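Local coordinates for protein thiosulfate sulfurtransferase YnjE (PDB 2WLR) that transfers the outer sulfur of thiosulfate to cyanide, giving thiocyanate and sulfite, as a periplasmic sulfurtransferase built of rhodanese domains, at residues 271-283 and 385-397. Sequence-based numbering, arbitrary orientation.
Sequences QLMLDMEQARGLL and NVSVYDGGWYEWS
The Tyr389 ring lies between Ala279 on one face, a CH-pi contact with CB 3.7 Å from the ring centroid, and the backbone of Gly391 and Gly392 on the other, while Leu274 O sits at its edge, 3.5 Å from CD1. This is the border of the third rhodanese domain's parallel sheet, where outer strand 273-274 pairs with 386-389 and each strand runs on into a helix. Leu272 O accepts from Val388 N, and Leu274 N gives a nearly straight bond to Val388 O, 2.8 Å; a weaker one joins Asp390 N to Leu274 O. On the sheet face of Met273 and Val388, the selenium of selenomethionine Met273 rests against Val388 CB and Asp390 CB. Asp390 OD1 is salt-bridged to Arg218, and OD2 accepts from the backbone N of Lys185, both in the preceding rhodanese domain. Helix 276-280 meets helix 392-396 at 103°. There the Arg280 guanidinium, gripped side-on by Glu277, lays one face over Trp396 CZ3, their planes 31° apart, and Leu283 CD1 touches Trp396 CH2. Tyr389 sends its hydroxyl past Met276 CG to Glu395 OE1, its chi1 of 163° turning the ring away from the backbone N. A leucine in place of Tyr389 would probably leave Glu395 OE1 without this donor and Ala279 without its aromatic face. The other carboxylate oxygen, Glu395 OE2, accepts a hydrogen bond from a water 2.7 Å away, which in turn accepts from Met276 N.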
loop_
_atom_site.group_PDB
_atom_site.type_symbol
_atom_site.label_atom_id
_atom_site.label_comp_id
_atom_site.label_asym_id
_atom_site.label_seq_id
_atom_site.Cartn_x
_atom_site.Cartn_y
_atom_site.Cartn_z
ATOM N N GLN A 271 10.073 17.442 -4.805
ATOM C CA GLN A 271 8.817 17.350 -5.553
ATOM C C GLN A 271 7.814 16.317 -4.948
ATOM O O GLN A 271 6.652 16.272 -5.326
ATOM C CB GLN A 271 9.102 17.063 -7.061
ATOM C CG GLN A 271 9.466 15.645 -7.428
ATOM C CD GLN A 271 10.813 15.161 -6.921
ATOM O OE1 GLN A 271 11.652 15.964 -6.466
ATOM N NE2 GLN A 271 11.054 13.866 -7.032
ATOM N N LEU A 272 8.277 15.490 -4.013
ATOM C CA LEU A 272 7.408 14.476 -3.392
ATOM C C LEU A 272 6.491 15.067 -2.337
ATOM O O LEU A 272 5.563 14.384 -1.884
ATOM C CB LEU A 272 8.222 13.341 -2.780
ATOM C CG LEU A 272 9.136 12.597 -3.765
ATOM C CD1 LEU A 272 9.883 11.481 -3.087
ATOM C CD2 LEU A 272 8.350 12.114 -4.973
HETATM N N MSE A 273 6.717 16.315 -1.943
HETATM C CA MSE A 273 5.856 17.002 -0.991
HETATM C C MSE A 273 5.390 18.312 -1.590
HETATM O O MSE A 273 6.175 19.039 -2.209
HETATM C CB MSE A 273 6.566 17.298 0.326
HETATM C CG MSE A 273 5.585 17.525 1.482
HETATM SE SE MSE A 273 4.717 15.876 2.109
HETATM C CE MSE A 273 5.854 15.411 3.498
ATOM N N LEU A 274 4.108 18.597 -1.441
ATOM C CA LEU A 274 3.559 19.868 -1.871
ATOM C C LEU A 274 3.150 20.706 -0.693
ATOM O O LEU A 274 2.708 20.199 0.345
ATOM C CB LEU A 274 2.349 19.692 -2.777
ATOM C CG LEU A 274 2.511 18.901 -4.046
ATOM C CD1 LEU A 274 1.255 19.122 -4.900
ATOM C CD2 LEU A 274 3.739 19.276 -4.865
ATOM N N ASP A 275 3.285 22.017 -0.882
ATOM C CA ASP A 275 2.736 22.982 0.032
ATOM C C ASP A 275 1.331 23.417 -0.427
ATOM O O ASP A 275 0.836 22.971 -1.453
ATOM C CB ASP A 275 3.691 24.177 0.215
ATOM C CG ASP A 275 3.786 25.097 -0.995
ATOM O OD1 ASP A 275 2.930 25.098 -1.913
ATOM O OD2 ASP A 275 4.767 25.891 -0.997
HETATM N N MSE A 276 0.704 24.304 0.348
HETATM C CA MSE A 276 -0.686 24.654 0.075
HETATM C C MSE A 276 -0.917 25.281 -1.283
HETATM O O MSE A 276 -1.889 24.959 -1.959
HETATM C CB MSE A 276 -1.222 25.577 1.146
HETATM C CG MSE A 276 -2.691 25.913 0.968
HETATM SE SE MSE A 276 -3.451 26.599 2.616
HETATM C CE MSE A 276 -2.283 28.143 2.771
ATOM N N GLU A 277 -0.038 26.186 -1.688
ATOM C CA GLU A 277 -0.210 26.860 -2.979
ATOM C C GLU A 277 0.027 25.938 -4.176
ATOM O O GLU A 277 -0.678 26.004 -5.187
ATOM C CB GLU A 277 0.660 28.113 -3.025
ATOM C CG GLU A 277 0.206 29.173 -2.020
ATOM C CD GLU A 277 -1.296 29.471 -2.076
ATOM O OE1 GLU A 277 -1.842 29.713 -3.183
ATOM O OE2 GLU A 277 -1.949 29.436 -1.008
ATOM N N GLN A 278 0.972 25.020 -4.036
ATOM C CA GLN A 278 1.196 24.007 -5.065
ATOM C C GLN A 278 -0.022 23.079 -5.174
ATOM O O GLN A 278 -0.465 22.749 -6.275
ATOM C CB GLN A 278 2.441 23.182 -4.752
ATOM C CG GLN A 278 3.742 23.940 -4.880
ATOM C CD GLN A 278 4.897 23.138 -4.338
ATOM O OE1 GLN A 278 4.863 22.648 -3.215
ATOM N NE2 GLN A 278 5.913 22.983 -5.141
ATOM N N ALA A 279 -0.575 22.683 -4.035
ATOM C CA ALA A 279 -1.756 21.829 -4.031
ATOM C C ALA A 279 -2.942 22.527 -4.695
ATOM O O ALA A 279 -3.641 21.933 -5.521
ATOM C CB ALA A 279 -2.103 21.419 -2.605
ATOM N N ARG A 280 -3.144 23.785 -4.314
ATOM C CA ARG A 280 -4.208 24.624 -4.895
ATOM C C ARG A 280 -4.090 24.635 -6.400
ATOM O O ARG A 280 -5.094 24.597 -7.122
ATOM C CB ARG A 280 -4.103 26.057 -4.356
ATOM C CG ARG A 280 -5.280 26.927 -4.760
ATOM C CD ARG A 280 -5.033 28.400 -4.442
ATOM N NE ARG A 280 -4.555 28.644 -3.083
ATOM C CZ ARG A 280 -5.330 28.686 -1.998
ATOM N NH1 ARG A 280 -6.643 28.489 -2.090
ATOM N NH2 ARG A 280 -4.775 28.900 -0.811
ATOM N N GLY A 281 -2.857 24.699 -6.893
ATOM C CA GLY A 281 -2.590 24.676 -8.326
ATOM C C GLY A 281 -2.993 23.427 -9.091
ATOM O O GLY A 281 -3.008 23.426 -10.329
ATOM N N LEU A 282 -3.308 22.336 -8.381
ATOM C CA LEU A 282 -3.697 21.101 -9.058
ATOM C C LEU A 282 -5.204 21.025 -9.308
ATOM O O LEU A 282 -5.673 20.147 -10.035
ATOM C CB LEU A 282 -3.297 19.884 -8.219
ATOM C CG LEU A 282 -1.818 19.730 -7.888
ATOM C CD1 LEU A 282 -1.619 18.396 -7.147
ATOM C CD2 LEU A 282 -0.968 19.740 -9.127
ATOM N N LEU A 283 -5.955 21.900 -8.638
ATOM C CA LEU A 283 -7.415 21.884 -8.702
ATOM C C LEU A 283 -7.956 22.355 -10.050
ATOM O O LEU A 283 -7.313 23.137 -10.776
ATOM C CB LEU A 283 -8.014 22.737 -7.588
ATOM C CG LEU A 283 -7.636 22.322 -6.159
ATOM C CD1 LEU A 283 -8.039 23.422 -5.166
ATOM C CD2 LEU A 283 -8.309 21.023 -5.822
ATOM N N ASN A 385 4.194 10.584 -11.204
ATOM C CA ASN A 385 4.071 11.945 -10.726
ATOM C C ASN A 385 3.146 12.012 -9.551
ATOM O O ASN A 385 2.049 12.568 -9.628
ATOM C CB ASN A 385 3.535 12.868 -11.829
ATOM C CG ASN A 385 3.899 14.305 -11.597
ATOM O OD1 ASN A 385 4.518 14.632 -10.580
ATOM N ND2 ASN A 385 3.536 15.186 -12.542
ATOM N N VAL A 386 3.607 11.476 -8.441
ATOM C CA VAL A 386 2.812 11.477 -7.222
ATOM C C VAL A 386 3.511 12.238 -6.098
ATOM O O VAL A 386 4.735 12.356 -6.069
ATOM C CB VAL A 386 2.397 10.050 -6.772
ATOM C CG1 VAL A 386 1.321 9.450 -7.718
ATOM C CG2 VAL A 386 3.596 9.110 -6.610
ATOM N N SER A 387 2.723 12.740 -5.172
ATOM C CA SER A 387 3.230 13.481 -4.014
ATOM C C SER A 387 2.215 13.452 -2.892
ATOM O O SER A 387 1.094 12.924 -3.044
ATOM C CB SER A 387 3.512 14.933 -4.348
ATOM O OG SER A 387 2.318 15.594 -4.787
ATOM N N VAL A 388 2.598 14.030 -1.762
ATOM C CA VAL A 388 1.698 14.241 -0.642
ATOM C C VAL A 388 1.621 15.736 -0.392
ATOM O O VAL A 388 2.644 16.423 -0.355
ATOM C CB VAL A 388 2.148 13.513 0.627
ATOM C CG1 VAL A 388 1.346 13.957 1.834
ATOM C CG2 VAL A 388 2.067 11.980 0.414
ATOM N N TYR A 389 0.395 16.268 -0.305
ATOM C CA TYR A 389 0.159 17.621 0.192
ATOM C C TYR A 389 0.075 17.525 1.710
ATOM O O TYR A 389 -0.919 17.102 2.294
ATOM C CB TYR A 389 -1.114 18.219 -0.457
ATOM C CG TYR A 389 -1.655 19.426 0.305
ATOM C CD1 TYR A 389 -0.791 20.376 0.803
ATOM C CD2 TYR A 389 -3.045 19.624 0.516
ATOM C CE1 TYR A 389 -1.252 21.465 1.531
ATOM C CE2 TYR A 389 -3.510 20.728 1.228
ATOM C CZ TYR A 389 -2.614 21.643 1.717
ATOM O OH TYR A 389 -3.016 22.745 2.452
ATOM N N ASP A 390 1.162 17.895 2.365
ATOM C CA ASP A 390 1.346 17.664 3.791
ATOM C C ASP A 390 0.239 18.317 4.634
ATOM O O ASP A 390 -0.418 17.658 5.471
ATOM C CB ASP A 390 2.736 18.209 4.215
ATOM C CG ASP A 390 3.269 17.619 5.527
ATOM O OD1 ASP A 390 2.584 16.836 6.230
ATOM O OD2 ASP A 390 4.398 18.000 5.897
ATOM N N GLY A 391 -0.002 19.608 4.380
ATOM C CA GLY A 391 -0.930 20.365 5.226
ATOM C C GLY A 391 -2.332 19.773 5.317
ATOM O O GLY A 391 -2.969 19.777 6.385
ATOM N N GLY A 392 -2.821 19.278 4.183
ATOM C CA GLY A 392 -4.114 18.629 4.129
ATOM C C GLY A 392 -5.251 19.510 4.581
ATOM O O GLY A 392 -5.222 20.749 4.449
ATOM N N TRP A 393 -6.263 18.867 5.133
ATOM C CA TRP A 393 -7.453 19.582 5.555
ATOM C C TRP A 393 -7.150 20.457 6.767
ATOM O O TRP A 393 -7.712 21.539 6.914
ATOM C CB TRP A 393 -8.578 18.593 5.849
ATOM C CG TRP A 393 -9.770 19.257 6.478
ATOM C CD1 TRP A 393 -10.219 19.088 7.742
ATOM C CD2 TRP A 393 -10.679 20.151 5.829
ATOM N NE1 TRP A 393 -11.354 19.861 7.946
ATOM C CE2 TRP A 393 -11.646 20.523 6.788
ATOM C CE3 TRP A 393 -10.739 20.701 4.557
ATOM C CZ2 TRP A 393 -12.685 21.430 6.489
ATOM C CZ3 TRP A 393 -11.746 21.594 4.253
ATOM C CH2 TRP A 393 -12.720 21.934 5.220
ATOM N N TYR A 394 -6.252 20.027 7.635
ATOM C CA TYR A 394 -5.895 20.854 8.794
ATOM C C TYR A 394 -5.355 22.215 8.409
ATOM O O TYR A 394 -5.758 23.234 8.957
ATOM C CB TYR A 394 -4.855 20.125 9.675
ATOM C CG TYR A 394 -4.671 20.605 11.108
ATOM C CD1 TYR A 394 -5.635 21.380 11.766
ATOM C CD2 TYR A 394 -3.557 20.227 11.837
ATOM C CE1 TYR A 394 -5.445 21.797 13.086
ATOM C CE2 TYR A 394 -3.365 20.637 13.141
ATOM C CZ TYR A 394 -4.324 21.400 13.771
ATOM O OH TYR A 394 -4.084 21.770 15.082
ATOM N N GLU A 395 -4.436 22.249 7.460
ATOM C CA GLU A 395 -3.910 23.505 6.988
ATOM C C GLU A 395 -4.952 24.265 6.181
ATOM O O GLU A 395 -5.175 25.469 6.433
ATOM C CB GLU A 395 -2.650 23.276 6.167
ATOM C CG GLU A 395 -1.971 24.590 5.785
ATOM C CD GLU A 395 -0.844 24.442 4.821
ATOM O OE1 GLU A 395 -0.865 23.535 3.949
ATOM O OE2 GLU A 395 0.055 25.296 4.929
ATOM N N TRP A 396 -5.567 23.605 5.208
ATOM C CA TRP A 396 -6.476 24.275 4.268
ATOM C C TRP A 396 -7.547 25.018 5.035
ATOM O O TRP A 396 -7.773 26.218 4.804
ATOM C CB TRP A 396 -7.113 23.250 3.340
ATOM C CG TRP A 396 -7.930 23.819 2.243
ATOM C CD1 TRP A 396 -9.269 24.001 2.236
ATOM C CD2 TRP A 396 -7.460 24.198 0.960
ATOM N NE1 TRP A 396 -9.672 24.491 1.039
ATOM C CE2 TRP A 396 -8.586 24.635 0.219
ATOM C CE3 TRP A 396 -6.197 24.234 0.352
ATOM C CZ2 TRP A 396 -8.488 25.095 -1.086
ATOM C CZ3 TRP A 396 -6.106 24.696 -0.949
ATOM C CH2 TRP A 396 -7.246 25.115 -1.655
ATOM N N SER A 397 -8.168 24.337 5.980
ATOM C CA SER A 397 -9.320 24.874 6.688
ATOM C C SER A 397 -8.933 25.825 7.817
ATOM O O SER A 397 -9.814 26.422 8.448
ATOM C CB SER A 397 -10.217 23.727 7.194
ATOM O OG SER A 397 -9.619 22.951 8.225
HETATM O O HOH W 1 1.817 25.313 2.910
#